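PDB 4XTT: putative potassium transport protein from Staphylococcus aureus 08BA02176, which probably regulates potassium uptake as part of a Ktr transporter, and binds the second messenger c-di-AMP through its RCK_C domain at a two-subunit interface. Local coordinates for residues I32-R37 / N79-N84; I47-E52 / P59-E64. All blocks are in the same frame, centred on the assembly; numbering follows the deposited sequence.

Contact 1. Residues I32-R37 / N79-N84; sequences IDLDIR and NRFEKN. With 2BA ((2R,3R,3aS,5R,7aR,9R,10R,10aS,12R,14aR)-2,9-bis(6-amino-9H-purin-9-yl)octahydro-2H,7H-difuro[3,2-d:3',2'-j][1,3,7,9,2,8 ]tetraoxadiphosphacyclododecine-3,5,10,12-tetrol 5,12-dioxide), chain C.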
ATOM      1  N   ILE A  32       7.470   0.633 -11.426  1.00 36.04           N
ATOM      2  CA  ILE A  32       7.902  -0.718 -11.783  1.00 33.79           C
ATOM      3  C   ILE A  32       9.306  -0.675 -12.369  1.00 28.24           C
ATOM      4  O   ILE A  32      10.033  -1.661 -12.311  1.00 33.28           O
ATOM      5  CB  ILE A  32       6.920  -1.403 -12.773  1.00 38.72           C
ATOM      6  CG1 ILE A  32       7.106  -2.925 -12.746  1.00 47.86           C
ATOM      7  CG2 ILE A  32       7.081  -0.872 -14.191  1.00 32.55           C
ATOM      8  CD1 ILE A  32       6.223  -3.661 -13.738  1.00 37.99           C
ATOM      9  N   ASP A  33       9.700   0.483 -12.892  1.00 37.98           N
ATOM     10  CA  ASP A  33      11.083   0.701 -13.301  1.00 35.08           C
ATOM     11  C   ASP A  33      11.960   0.697 -12.058  1.00 30.81           C
ATOM     12  O   ASP A  33      13.009   0.061 -12.024  1.00 53.09           O
ATOM     13  CB  ASP A  33      11.251   2.027 -14.053  1.00 41.27           C
ATOM     14  CG  ASP A  33      10.724   1.973 -15.477  1.00 63.68           C
ATOM     15  OD1 ASP A  33      10.620   0.859 -16.041  1.00 64.08           O
ATOM     16  OD2 ASP A  33      10.414   3.054 -16.032  1.00 47.32           O
ATOM     17  N   LEU A  34      11.509   1.409 -11.030  1.00 36.89           N
ATOM     18  CA  LEU A  34      12.219   1.477  -9.758  1.00 29.09           C
ATOM     19  C   LEU A  34      12.035   0.189  -8.946  1.00 31.78           C
ATOM     20  O   LEU A  34      12.833  -0.111  -8.055  1.00 30.76           O
ATOM     21  CB  LEU A  34      11.740   2.691  -8.959  1.00 30.66           C
ATOM     22  CG  LEU A  34      12.089   4.054  -9.569  1.00 34.68           C
ATOM     23  CD1 LEU A  34      11.559   5.195  -8.717  1.00 36.85           C
ATOM     24  CD2 LEU A  34      13.593   4.191  -9.778  1.00 36.29           C
ATOM     25  N   ASP A  35      10.982  -0.559  -9.281  1.00 31.73           N
ATOM     26  CA  ASP A  35      10.632  -1.835  -8.646  1.00 28.51           C
ATOM     27  C   ASP A  35      10.629  -1.700  -7.117  1.00 33.45           C
ATOM     28  O   ASP A  35      11.274  -2.470  -6.400  1.00 32.06           O
ATOM     29  CB  ASP A  35      11.592  -2.931  -9.104  1.00 30.98           C
ATOM     30  CG  ASP A  35      10.965  -4.313  -9.059  1.00 50.85           C
ATOM     31  OD1 ASP A  35       9.717  -4.410  -9.095  1.00 39.48           O
ATOM     32  OD2 ASP A  35      11.720  -5.307  -9.014  1.00 63.16           O
ATOM     33  N   ILE A  36       9.857  -0.736  -6.631  1.00 25.60           N
ATOM     34  CA  ILE A  36      10.014  -0.241  -5.275  1.00 32.17           C
ATOM     35  C   ILE A  36       9.756  -1.293  -4.198  1.00 30.26           C
ATOM     36  O   ILE A  36      10.601  -1.477  -3.318  1.00 27.67           O
ATOM     37  CB  ILE A  36       9.116   0.998  -5.059  1.00 30.29           C
ATOM     38  CG1 ILE A  36       9.659   2.156  -5.901  1.00 26.62           C
ATOM     39  CG2 ILE A  36       9.058   1.403  -3.588  1.00 20.88           C
ATOM     40  CD1 ILE A  36       8.773   3.385  -5.928  1.00 37.64           C
ATOM     41  N   ARG A  37       8.629  -1.993  -4.252  1.00 27.18           N
ATOM     42  CA  ARG A  37       8.349  -2.962  -3.197  1.00 30.09           C
ATOM     43  C   ARG A  37       9.303  -4.150  -3.234  1.00 37.03           C
ATOM     44  O   ARG A  37       9.736  -4.639  -2.186  1.00 26.83           O
ATOM     45  CB  ARG A  37       6.912  -3.459  -3.273  1.00 28.01           C
ATOM     46  CG  ARG A  37       6.492  -4.283  -2.058  1.00 19.34           C
ATOM     47  CD  ARG A  37       4.984  -4.289  -1.934  1.00 41.58           C
ATOM     48  NE  ARG A  37       4.366  -4.559  -3.226  1.00 23.15           N
ATOM     49  CZ  ARG A  37       3.383  -3.839  -3.749  1.00 28.12           C
ATOM     50  NH1 ARG A  37       2.873  -2.808  -3.082  1.00 26.44           N
ATOM     51  NH2 ARG A  37       2.896  -4.166  -4.937  1.00 36.69           N
ATOM     52  N   ASN A  79      14.064   5.163   4.583  1.00 35.22           N
ATOM     53  CA  ASN A  79      15.262   5.998   4.602  1.00 38.83           C
ATOM     54  C   ASN A  79      16.264   5.613   3.511  1.00 33.08           C
ATOM     55  O   ASN A  79      16.942   6.465   2.943  1.00 41.30           O
ATOM     56  CB  ASN A  79      15.913   5.929   5.977  1.00 43.76           C
ATOM     57  CG  ASN A  79      17.160   6.775   6.074  1.00 77.66           C
ATOM     58  OD1 ASN A  79      17.103   7.930   6.492  1.00 96.97           O
ATOM     59  ND2 ASN A  79      18.306   6.194   5.725  1.00 78.10           N
ATOM     60  N   ARG A  80      16.346   4.327   3.211  1.00 36.81           N
ATOM     61  CA  ARG A  80      17.250   3.848   2.177  1.00 32.24           C
ATOM     62  C   ARG A  80      16.785   4.249   0.784  1.00 44.11           C
ATOM     63  O   ARG A  80      17.593   4.638  -0.058  1.00 41.00           O
ATOM     64  CB  ARG A  80      17.395   2.336   2.283  1.00 27.05           C
ATOM     65  CG  ARG A  80      18.616   1.751   1.602  1.00 31.86           C
ATOM     66  CD  ARG A  80      18.212   0.414   1.057  1.00 30.90           C
ATOM     67  NE  ARG A  80      17.502  -0.312   2.108  1.00 57.54           N
ATOM     68  CZ  ARG A  80      16.740  -1.386   1.917  1.00 75.56           C
ATOM     69  NH1 ARG A  80      16.548  -1.870   0.692  1.00 56.97           N
ATOM     70  NH2 ARG A  80      16.141  -1.955   2.957  1.00 61.43           N
ATOM     71  N   PHE A  81      15.482   4.165   0.543  1.00 41.04           N
ATOM     72  CA  PHE A  81      14.934   4.562  -0.746  1.00 33.10           C
ATOM     73  C   PHE A  81      15.107   6.056  -0.980  1.00 41.70           C
ATOM     74  O   PHE A  81      15.442   6.483  -2.084  1.00 39.41           O
ATOM     75  CB  PHE A  81      13.457   4.189  -0.833  1.00 30.64           C
ATOM     76  CG  PHE A  81      12.781   4.671  -2.085  1.00 32.20           C
ATOM     77  CD1 PHE A  81      13.143   4.167  -3.326  1.00 34.88           C
ATOM     78  CD2 PHE A  81      11.768   5.613  -2.020  1.00 35.17           C
ATOM     79  CE1 PHE A  81      12.518   4.604  -4.485  1.00 27.95           C
ATOM     80  CE2 PHE A  81      11.133   6.051  -3.170  1.00 44.21           C
ATOM     81  CZ  PHE A  81      11.510   5.539  -4.408  1.00 40.75           C
ATOM     82  N   GLU A  82      14.908   6.842   0.076  1.00 40.51           N
ATOM     83  CA  GLU A  82      15.019   8.292  -0.011  1.00 46.32           C
ATOM     84  C   GLU A  82      16.436   8.751  -0.312  1.00 44.93           C
ATOM     85  O   GLU A  82      16.635   9.730  -1.026  1.00 59.06           O
ATOM     86  CB  GLU A  82      14.547   8.945   1.287  1.00 29.52           C
ATOM     87  CG  GLU A  82      13.063   8.863   1.519  1.00 43.70           C
ATOM     88  CD  GLU A  82      12.654   9.488   2.833  1.00 63.33           C
ATOM     89  OE1 GLU A  82      13.511  10.141   3.465  1.00 65.89           O
ATOM     90  OE2 GLU A  82      11.482   9.325   3.239  1.00 70.46           O
ATOM     91  N   LYS A  83      17.417   8.016   0.192  1.00 47.48           N
ATOM     92  CA  LYS A  83      18.805   8.425   0.053  1.00 43.57           C
ATOM     93  C   LYS A  83      19.340   8.069  -1.322  1.00 42.96           C
ATOM     94  O   LYS A  83      20.298   8.677  -1.797  1.00 63.68           O
ATOM     95  CB  LYS A  83      19.652   7.793   1.161  1.00 38.63           C
ATOM     96  CG  LYS A  83      19.911   8.749   2.321  1.00 70.13           C
ATOM     97  CD  LYS A  83      18.600   9.179   2.980  1.00 76.31           C
ATOM     98  CE  LYS A  83      18.834  10.053   4.201  1.00 85.88           C
ATOM     99  NZ  LYS A  83      17.544  10.370   4.881  1.00 89.68           N
ATOM    100  N   ASN A  84      18.699   7.108  -1.977  1.00 41.44           N
ATOM    101  CA  ASN A  84      19.091   6.732  -3.330  1.00 43.43           C
ATOM    102  C   ASN A  84      18.452   7.649  -4.367  1.00 43.27           C
ATOM    103  O   ASN A  84      18.489   7.369  -5.560  1.00 46.83           O
ATOM    104  CB  ASN A  84      18.722   5.279  -3.613  1.00 51.58           C
ATOM    105  CG  ASN A  84      19.693   4.300  -2.976  1.00 65.84           C
ATOM    106  OD1 ASN A  84      20.550   3.730  -3.649  1.00 90.06           O
ATOM    107  ND2 ASN A  84      19.564   4.104  -1.671  1.00 65.16           N
TER
HETATM  108  P   2BA C 301       6.207  -7.067  -6.290  1.00 28.13           P
HETATM  109  O1P 2BA C 301       6.275  -6.391  -4.975  1.00 29.80           O
HETATM  110  O2P 2BA C 301       7.108  -8.259  -6.222  1.00 29.19           O
HETATM  111  O5' 2BA C 301       4.707  -7.587  -6.525  1.00 24.10           O
HETATM  112  C5' 2BA C 301       4.390  -8.283  -7.744  1.00 19.19           C
HETATM  113  C4' 2BA C 301       2.927  -8.450  -7.847  1.00 23.80           C
HETATM  114  O4' 2BA C 301       2.329  -8.989  -6.586  1.00 25.45           O
HETATM  115  C3' 2BA C 301       2.302  -7.147  -8.059  1.00 22.95           C
HETATM  116  O3' 2BA C 301       2.190  -6.884  -9.485  1.00 28.92           O
HETATM  117  C2' 2BA C 301       0.976  -7.252  -7.485  1.00 32.26           C
HETATM  118  O2' 2BA C 301       0.038  -7.795  -8.457  1.00 28.45           O
HETATM  119  C1' 2BA C 301       1.118  -8.174  -6.337  1.00 19.51           C
HETATM  120  N9  2BA C 301       1.311  -7.447  -5.163  1.00 33.94           N
HETATM  121  C8  2BA C 301       2.410  -7.457  -4.680  1.00 32.24           C
HETATM  122  N7  2BA C 301       2.409  -6.701  -3.544  1.00 24.09           N
HETATM  123  C5  2BA C 301       0.974  -6.255  -3.540  1.00 20.60           C
HETATM  124  C6  2BA C 301       0.111  -5.483  -2.775  1.00 22.10           C
HETATM  125  N6  2BA C 301       0.615  -4.869  -1.627  1.00 18.30           N
HETATM  126  N1  2BA C 301      -1.181  -5.302  -3.093  1.00 23.42           N
HETATM  127  C2  2BA C 301      -1.683  -5.866  -4.162  1.00 18.80           C
HETATM  128  N3  2BA C 301      -0.941  -6.615  -4.957  1.00 22.07           N
HETATM  129  C4  2BA C 301       0.365  -6.846  -4.701  1.00 33.07           C
HETATM  130  P1  2BA C 301       2.442  -5.363  -9.950  1.00 32.74           P
HETATM  131 O1P1 2BA C 301       1.366  -4.558  -9.310  1.00 26.60           O
HETATM  132 O2P1 2BA C 301       2.259  -5.298 -11.428  1.00 27.35           O
HETATM  133 O5'1 2BA C 301       3.829  -4.673  -9.544  1.00 26.93           O
HETATM  134 C5'1 2BA C 301       5.069  -5.250  -9.918  1.00 17.93           C
HETATM  135 C4'1 2BA C 301       6.132  -4.569  -9.147  1.00 21.92           C
HETATM  136 O4'1 2BA C 301       5.974  -3.093  -9.242  1.00 22.64           O
HETATM  137 C3'1 2BA C 301       6.008  -4.886  -7.715  1.00 24.73           C
HETATM  138 O3'1 2BA C 301       6.807  -6.043  -7.362  1.00 30.49           O
HETATM  139 C2'1 2BA C 301       6.504  -3.717  -7.009  1.00 31.35           C
HETATM  140 O2'1 2BA C 301       7.943  -3.830  -6.872  1.00 32.48           O
HETATM  141 C1'1 2BA C 301       6.172  -2.563  -7.863  1.00 21.33           C
HETATM  142  N91 2BA C 301       4.996  -1.933  -7.413  1.00 31.32           N
HETATM  143  C81 2BA C 301       3.984  -2.002  -8.096  1.00 21.66           C
HETATM  144  N71 2BA C 301       2.930  -1.342  -7.518  1.00 20.72           N
HETATM  145  C51 2BA C 301       3.655  -0.866  -6.280  1.00 28.42           C
HETATM  146  C61 2BA C 301       3.363  -0.117  -5.135  1.00 26.57           C
HETATM  147  N61 2BA C 301       2.050   0.408  -4.947  1.00 35.30           N
HETATM  148  N11 2BA C 301       4.255   0.128  -4.207  1.00 26.91           N
HETATM  149  C21 2BA C 301       5.498  -0.324  -4.316  1.00 22.07           C
HETATM  150  N31 2BA C 301       5.903  -1.051  -5.364  1.00 26.08           N
HETATM  151  C41 2BA C 301       5.035  -1.348  -6.365  1.00 30.31           C
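With chi1 at 175°, the Phe-81 ring is swung opposite the backbone N, while chi1 of -68° sets CG1 of Ile-36 opposite the carbonyl carbon; these two settings bring the ring and the branch together. The two side chains cross at about a right angle. Ile-36 CD1 lies 3.8 Å from Phe-81 CZ, oblique to the ring. Leu-34 comes in at the ring edge, near its plane, with CD1 4.3 Å from Phe-81 CZ. The contact is apolar. Tyr-40 meets the Phe-81 ring edge-to-face, and Leu-20 of strand 15-21 also touches it. Asp-35 and Arg-37 flank Ile-36 in sequence and bind the ligand c-di-AMP (2BA). Asp-35 OD1 accepts a hydrogen bond from the ribose hydroxyl 2BA O2'1 at 2.9 Å. The backbone Arg-37 N donates to the adenine 2BA N31 at 3.1 Å. Arg-37 NE donates to the phosphate oxygen 2BA O1P at 3.2 Å. N7 and C5 of the other adenine lie over one face of the Arg-37 guanidinium, C5 offset toward the rim. Asp-35 and Arg-37 of the second subunit also bond the ligand. Helix 36-40 thus starts at the c-di-AMP site of the RCK_C dimer, its apolar side packed against C-terminal helix 75-83.

Contact 2. Residues I47-E52 / P59-E64; sequences IKRGKE and PNINLE. With 2BA ((2R,3R,3aS,5R,7aR,9R,10R,10aS,12R,14aR)-2,9-bis(6-amino-9H-purin-9-yl)octahydro-2H,7H-difuro[3,2-d:3',2'-j][1,3,7,9,2,8 ]tetraoxadiphosphacyclododecine-3,5,10,12-tetrol 5,12-dioxide), chain C.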
ATOM      1  N   ILE A  47      -0.793   8.051  -4.943  1.00 28.77           N
ATOM      2  CA  ILE A  47       0.000   9.147  -5.492  1.00 29.81           C
ATOM      3  C   ILE A  47      -0.849  10.407  -5.456  1.00 32.33           C
ATOM      4  O   ILE A  47      -2.011  10.377  -5.868  1.00 42.48           O
ATOM      5  CB  ILE A  47       0.454   8.873  -6.956  1.00 49.72           C
ATOM      6  CG1 ILE A  47       1.400   7.672  -7.021  1.00 41.72           C
ATOM      7  CG2 ILE A  47       1.144  10.088  -7.553  1.00 29.84           C
ATOM      8  CD1 ILE A  47       1.911   7.366  -8.425  1.00 33.88           C
ATOM      9  N   LYS A  48      -0.296  11.508  -4.957  1.00 41.36           N
ATOM     10  CA  LYS A  48      -1.021  12.779  -5.017  1.00 42.95           C
ATOM     11  C   LYS A  48      -0.717  13.535  -6.298  1.00 37.45           C
ATOM     12  O   LYS A  48       0.393  14.030  -6.500  1.00 39.31           O
ATOM     13  CB  LYS A  48      -0.695  13.685  -3.835  1.00 54.47           C
ATOM     14  CG  LYS A  48      -1.380  13.321  -2.556  1.00 39.25           C
ATOM     15  CD  LYS A  48      -1.573  14.558  -1.689  1.00 50.80           C
ATOM     16  CE  LYS A  48      -2.531  15.554  -2.357  1.00 49.95           C
ATOM     17  NZ  LYS A  48      -3.029  16.614  -1.421  1.00 48.18           N
ATOM     18  N   ARG A  49      -1.717  13.617  -7.164  1.00 46.27           N
ATOM     19  CA  ARG A  49      -1.592  14.372  -8.395  1.00 48.84           C
ATOM     20  C   ARG A  49      -2.410  15.654  -8.245  1.00 54.16           C
ATOM     21  O   ARG A  49      -3.639  15.626  -8.178  1.00 47.58           O
ATOM     22  CB  ARG A  49      -2.055  13.558  -9.596  1.00 51.18           C
ATOM     23  CG  ARG A  49      -1.807  14.252 -10.926  1.00 48.79           C
ATOM     24  CD  ARG A  49      -0.694  13.566 -11.690  1.00 52.50           C
ATOM     25  NE  ARG A  49      -1.104  12.241 -12.150  1.00 78.33           N
ATOM     26  CZ  ARG A  49      -0.268  11.310 -12.598  1.00 69.93           C
ATOM     27  NH1 ARG A  49      -0.736  10.135 -12.998  1.00 58.16           N
ATOM     28  NH2 ARG A  49       1.036  11.553 -12.641  1.00 71.34           N
ATOM     29  N   GLY A  50      -1.709  16.777  -8.196  1.00 62.60           N
ATOM     30  CA  GLY A  50      -2.315  18.042  -7.851  1.00 48.80           C
ATOM     31  C   GLY A  50      -2.828  17.929  -6.433  1.00 55.68           C
ATOM     32  O   GLY A  50      -2.037  17.775  -5.502  1.00 62.35           O
ATOM     33  N   LYS A  51      -4.146  17.954  -6.263  1.00 49.16           N
ATOM     34  CA  LYS A  51      -4.730  17.806  -4.937  1.00 58.56           C
ATOM     35  C   LYS A  51      -5.701  16.638  -4.967  1.00 48.91           C
ATOM     36  O   LYS A  51      -6.672  16.581  -4.216  1.00 60.87           O
ATOM     37  CB  LYS A  51      -5.422  19.102  -4.500  1.00 66.17           C
ATOM     38  CG  LYS A  51      -4.495  20.323  -4.473  1.00 78.94           C
ATOM     39  CD  LYS A  51      -3.256  20.119  -3.588  1.00 73.94           C
ATOM     40  CE  LYS A  51      -3.603  20.115  -2.106  1.00 68.66           C
ATOM     41  NZ  LYS A  51      -2.387  20.144  -1.241  1.00 70.38           N
ATOM     42  N   GLU A  52      -5.403  15.702  -5.856  1.00 51.96           N
ATOM     43  CA  GLU A  52      -6.206  14.512  -6.084  1.00 50.28           C
ATOM     44  C   GLU A  52      -5.385  13.234  -5.828  1.00 46.66           C
ATOM     45  O   GLU A  52      -4.181  13.201  -6.083  1.00 48.22           O
ATOM     46  CB  GLU A  52      -6.754  14.560  -7.508  1.00 59.89           C
ATOM     47  CG  GLU A  52      -7.475  13.323  -7.973  1.00 86.91           C
ATOM     48  CD  GLU A  52      -7.741  13.359  -9.466  1.00 89.88           C
ATOM     49  OE1 GLU A  52      -7.244  14.296 -10.135  1.00 87.64           O
ATOM     50  OE2 GLU A  52      -8.430  12.450  -9.973  1.00 88.67           O
ATOM     51  N   PRO A  59       1.527   0.625 -11.824  1.00 29.76           N
ATOM     52  CA  PRO A  59       2.989   0.647 -11.725  1.00 21.46           C
ATOM     53  C   PRO A  59       3.690   0.963 -13.048  1.00 30.38           C
ATOM     54  O   PRO A  59       4.897   1.181 -13.036  1.00 27.30           O
ATOM     55  CB  PRO A  59       3.328  -0.773 -11.266  1.00 25.52           C
ATOM     56  CG  PRO A  59       2.210  -1.598 -11.771  1.00 26.67           C
ATOM     57  CD  PRO A  59       0.988  -0.736 -11.667  1.00 22.77           C
ATOM     58  N   ASN A  60       2.948   1.013 -14.152  1.00 35.26           N
ATOM     59  CA  ASN A  60       3.563   1.200 -15.463  1.00 39.32           C
ATOM     60  C   ASN A  60       3.481   2.627 -15.988  1.00 48.27           C
ATOM     61  O   ASN A  60       4.054   2.924 -17.037  1.00 42.84           O
ATOM     62  CB  ASN A  60       2.923   0.272 -16.503  1.00 26.50           C
ATOM     63  CG  ASN A  60       2.945  -1.188 -16.090  1.00 46.03           C
ATOM     64  OD1 ASN A  60       3.882  -1.922 -16.417  1.00 49.73           O
ATOM     65  ND2 ASN A  60       1.913  -1.619 -15.368  1.00 41.37           N
ATOM     66  N   ILE A  61       2.782   3.512 -15.275  1.00 37.68           N
ATOM     67  CA  ILE A  61       2.723   4.904 -15.706  1.00 41.33           C
ATOM     68  C   ILE A  61       3.963   5.642 -15.238  1.00 35.79           C
ATOM     69  O   ILE A  61       4.493   5.361 -14.166  1.00 47.77           O
ATOM     70  CB  ILE A  61       1.456   5.642 -15.188  1.00 69.12           C
ATOM     71  CG1 ILE A  61       1.532   5.890 -13.674  1.00 61.00           C
ATOM     72  CG2 ILE A  61       0.189   4.878 -15.572  1.00 57.62           C
ATOM     73  CD1 ILE A  61       0.397   6.744 -13.120  1.00 38.43           C
ATOM     74  N   ASN A  62       4.431   6.577 -16.055  1.00 47.00           N
ATOM     75  CA  ASN A  62       5.588   7.395 -15.707  1.00 48.99           C
ATOM     76  C   ASN A  62       5.236   8.423 -14.645  1.00 45.06           C
ATOM     77  O   ASN A  62       4.217   9.103 -14.741  1.00 51.21           O
ATOM     78  CB  ASN A  62       6.157   8.066 -16.955  1.00 42.21           C
ATOM     79  CG  ASN A  62       6.946   7.100 -17.816  1.00 36.00           C
ATOM     80  OD1 ASN A  62       7.069   5.923 -17.484  1.00 44.99           O
ATOM     81  ND2 ASN A  62       7.452   7.582 -18.944  1.00 40.65           N
ATOM     82  N   LEU A  63       6.083   8.535 -13.630  1.00 53.25           N
ATOM     83  CA  LEU A  63       5.864   9.524 -12.587  1.00 51.64           C
ATOM     84  C   LEU A  63       6.130  10.905 -13.157  1.00 53.12           C
ATOM     85  O   LEU A  63       7.157  11.139 -13.790  1.00 59.46           O
ATOM     86  CB  LEU A  63       6.771   9.268 -11.380  1.00 35.11           C
ATOM     87  CG  LEU A  63       6.660   7.933 -10.639  1.00 48.60           C
ATOM     88  CD1 LEU A  63       7.747   7.848  -9.588  1.00 44.79           C
ATOM     89  CD2 LEU A  63       5.284   7.745 -10.001  1.00 34.74           C
ATOM     90  N   GLU A  64       5.200  11.821 -12.917  1.00 62.22           N
ATOM     91  CA  GLU A  64       5.335  13.186 -13.401  1.00 65.33           C
ATOM     92  C   GLU A  64       5.878  14.073 -12.298  1.00 65.73           C
ATOM     93  O   GLU A  64       5.863  13.701 -11.122  1.00 62.22           O
ATOM     94  CB  GLU A  64       3.988  13.706 -13.908  1.00 48.91           C
ATOM     95  CG  GLU A  64       3.353  12.788 -14.947  1.00 60.97           C
ATOM     96  CD  GLU A  64       2.024  13.298 -15.460  1.00 79.88           C
ATOM     97  OE1 GLU A  64       1.380  14.100 -14.752  1.00 88.33           O
ATOM     98  OE2 GLU A  64       1.626  12.898 -16.576  1.00 98.75           O
TER
HETATM   99  P   2BA C 301       6.207  -7.067  -6.290  1.00 28.13           P
HETATM  100  O1P 2BA C 301       6.275  -6.391  -4.975  1.00 29.80           O
HETATM  101  O2P 2BA C 301       7.108  -8.259  -6.222  1.00 29.19           O
HETATM  102  O5' 2BA C 301       4.707  -7.587  -6.525  1.00 24.10           O
HETATM  103  C5' 2BA C 301       4.390  -8.283  -7.744  1.00 19.19           C
HETATM  104  C4' 2BA C 301       2.927  -8.450  -7.847  1.00 23.80           C
HETATM  105  O4' 2BA C 301       2.329  -8.989  -6.586  1.00 25.45           O
HETATM  106  C3' 2BA C 301       2.302  -7.147  -8.059  1.00 22.95           C
HETATM  107  O3' 2BA C 301       2.190  -6.884  -9.485  1.00 28.92           O
HETATM  108  C2' 2BA C 301       0.976  -7.252  -7.485  1.00 32.26           C
HETATM  109  O2' 2BA C 301       0.038  -7.795  -8.457  1.00 28.45           O
HETATM  110  C1' 2BA C 301       1.118  -8.174  -6.337  1.00 19.51           C
HETATM  111  N9  2BA C 301       1.311  -7.447  -5.163  1.00 33.94           N
HETATM  112  C8  2BA C 301       2.410  -7.457  -4.680  1.00 32.24           C
HETATM  113  N7  2BA C 301       2.409  -6.701  -3.544  1.00 24.09           N
HETATM  114  C5  2BA C 301       0.974  -6.255  -3.540  1.00 20.60           C
HETATM  115  C6  2BA C 301       0.111  -5.483  -2.775  1.00 22.10           C
HETATM  116  N6  2BA C 301       0.615  -4.869  -1.627  1.00 18.30           N
HETATM  117  N1  2BA C 301      -1.181  -5.302  -3.093  1.00 23.42           N
HETATM  118  C2  2BA C 301      -1.683  -5.866  -4.162  1.00 18.80           C
HETATM  119  N3  2BA C 301      -0.941  -6.615  -4.957  1.00 22.07           N
HETATM  120  C4  2BA C 301       0.365  -6.846  -4.701  1.00 33.07           C
HETATM  121  P1  2BA C 301       2.442  -5.363  -9.950  1.00 32.74           P
HETATM  122 O1P1 2BA C 301       1.366  -4.558  -9.310  1.00 26.60           O
HETATM  123 O2P1 2BA C 301       2.259  -5.298 -11.428  1.00 27.35           O
HETATM  124 O5'1 2BA C 301       3.829  -4.673  -9.544  1.00 26.93           O
HETATM  125 C5'1 2BA C 301       5.069  -5.250  -9.918  1.00 17.93           C
HETATM  126 C4'1 2BA C 301       6.132  -4.569  -9.147  1.00 21.92           C
HETATM  127 O4'1 2BA C 301       5.974  -3.093  -9.242  1.00 22.64           O
HETATM  128 C3'1 2BA C 301       6.008  -4.886  -7.715  1.00 24.73           C
HETATM  129 O3'1 2BA C 301       6.807  -6.043  -7.362  1.00 30.49           O
HETATM  130 C2'1 2BA C 301       6.504  -3.717  -7.009  1.00 31.35           C
HETATM  131 O2'1 2BA C 301       7.943  -3.830  -6.872  1.00 32.48           O
HETATM  132 C1'1 2BA C 301       6.172  -2.563  -7.863  1.00 21.33           C
HETATM  133  N91 2BA C 301       4.996  -1.933  -7.413  1.00 31.32           N
HETATM  134  C81 2BA C 301       3.984  -2.002  -8.096  1.00 21.66           C
HETATM  135  N71 2BA C 301       2.930  -1.342  -7.518  1.00 20.72           N
HETATM  136  C51 2BA C 301       3.655  -0.866  -6.280  1.00 28.42           C
HETATM  137  C61 2BA C 301       3.363  -0.117  -5.135  1.00 26.57           C
HETATM  138  N61 2BA C 301       2.050   0.408  -4.947  1.00 35.30           N
HETATM  139  N11 2BA C 301       4.255   0.128  -4.207  1.00 26.91           N
HETATM  140  C21 2BA C 301       5.498  -0.324  -4.316  1.00 22.07           C
HETATM  141  N31 2BA C 301       5.903  -1.051  -5.364  1.00 26.08           N
HETATM  142  C41 2BA C 301       5.035  -1.348  -6.365  1.00 30.31           C
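Arg-49 and Glu-64 cross at about a right angle, joining the end of strand 43-49 to the loop that leads to strand 68-72. Strands 43-49 and 52-55 form a beta hairpin of the four-stranded antiparallel sheet in this RCK_C (TrkA-C) domain. A type II' turn from Arg-49 to Glu-52 closes the hairpin, with Gly-50 at positive phi. The Arg-49 chain is bent at chi2 (109°) and chi3 (69°), and its guanidinium reaches back to the loop. The guanidinium and the Glu-64 carboxylate are turned 50° apart. Glu-64 OE1 lies 3.3 Å from Arg-49 NH2 but well out of the guanidinium plane. This salt bridge is an attraction of charges, with no N-H aimed at the oxygen. Asp-67 is the stronger partner of Arg-49 NH2, and its OD2 also accepts the backbone N-H of Glu-64. Ile-61 and Arg-49 approach from opposite directions, and Ile-61 meets the guanidinium at its edge, with CD1 3.6 Å from NH1 of Arg-49. Deeper in, Ile-47 and Leu-63 meet at an oblique angle through their end methyls. Leu-69 of strand 68-72 touches both. At the other end of the loop, Pro-59 packs on the c-di-AMP ligand, its CB 3.5 Å from C81 of an adenine. Between Ile-47 CD1 and Leu-63 CD2 the distance is 3.7 Å.

How the contacts relate
The centres of contacts 1 and 2 lie 16 Å apart in one TrkA-C domain. Along the chain the order is 32-37, 47-52, 59-64, 79-84, with both segments of contact 2 between those of contact 1. Helix 36-40 of contact 1 is followed in the chain by strand 43-49 of contact 2. In sequence, strand 68-72 lies between 59-64 and 79-84, and in the sheet it is next to strand 43-49. The contacts touch each other where Ile-32 N probably donates a hydrogen bond to Pro-59 O, at 3.1 Å. Both also reach c-di-AMP. Thus the ligand pocket draws on the helix 36-40 region and on the loop before strand 68-72.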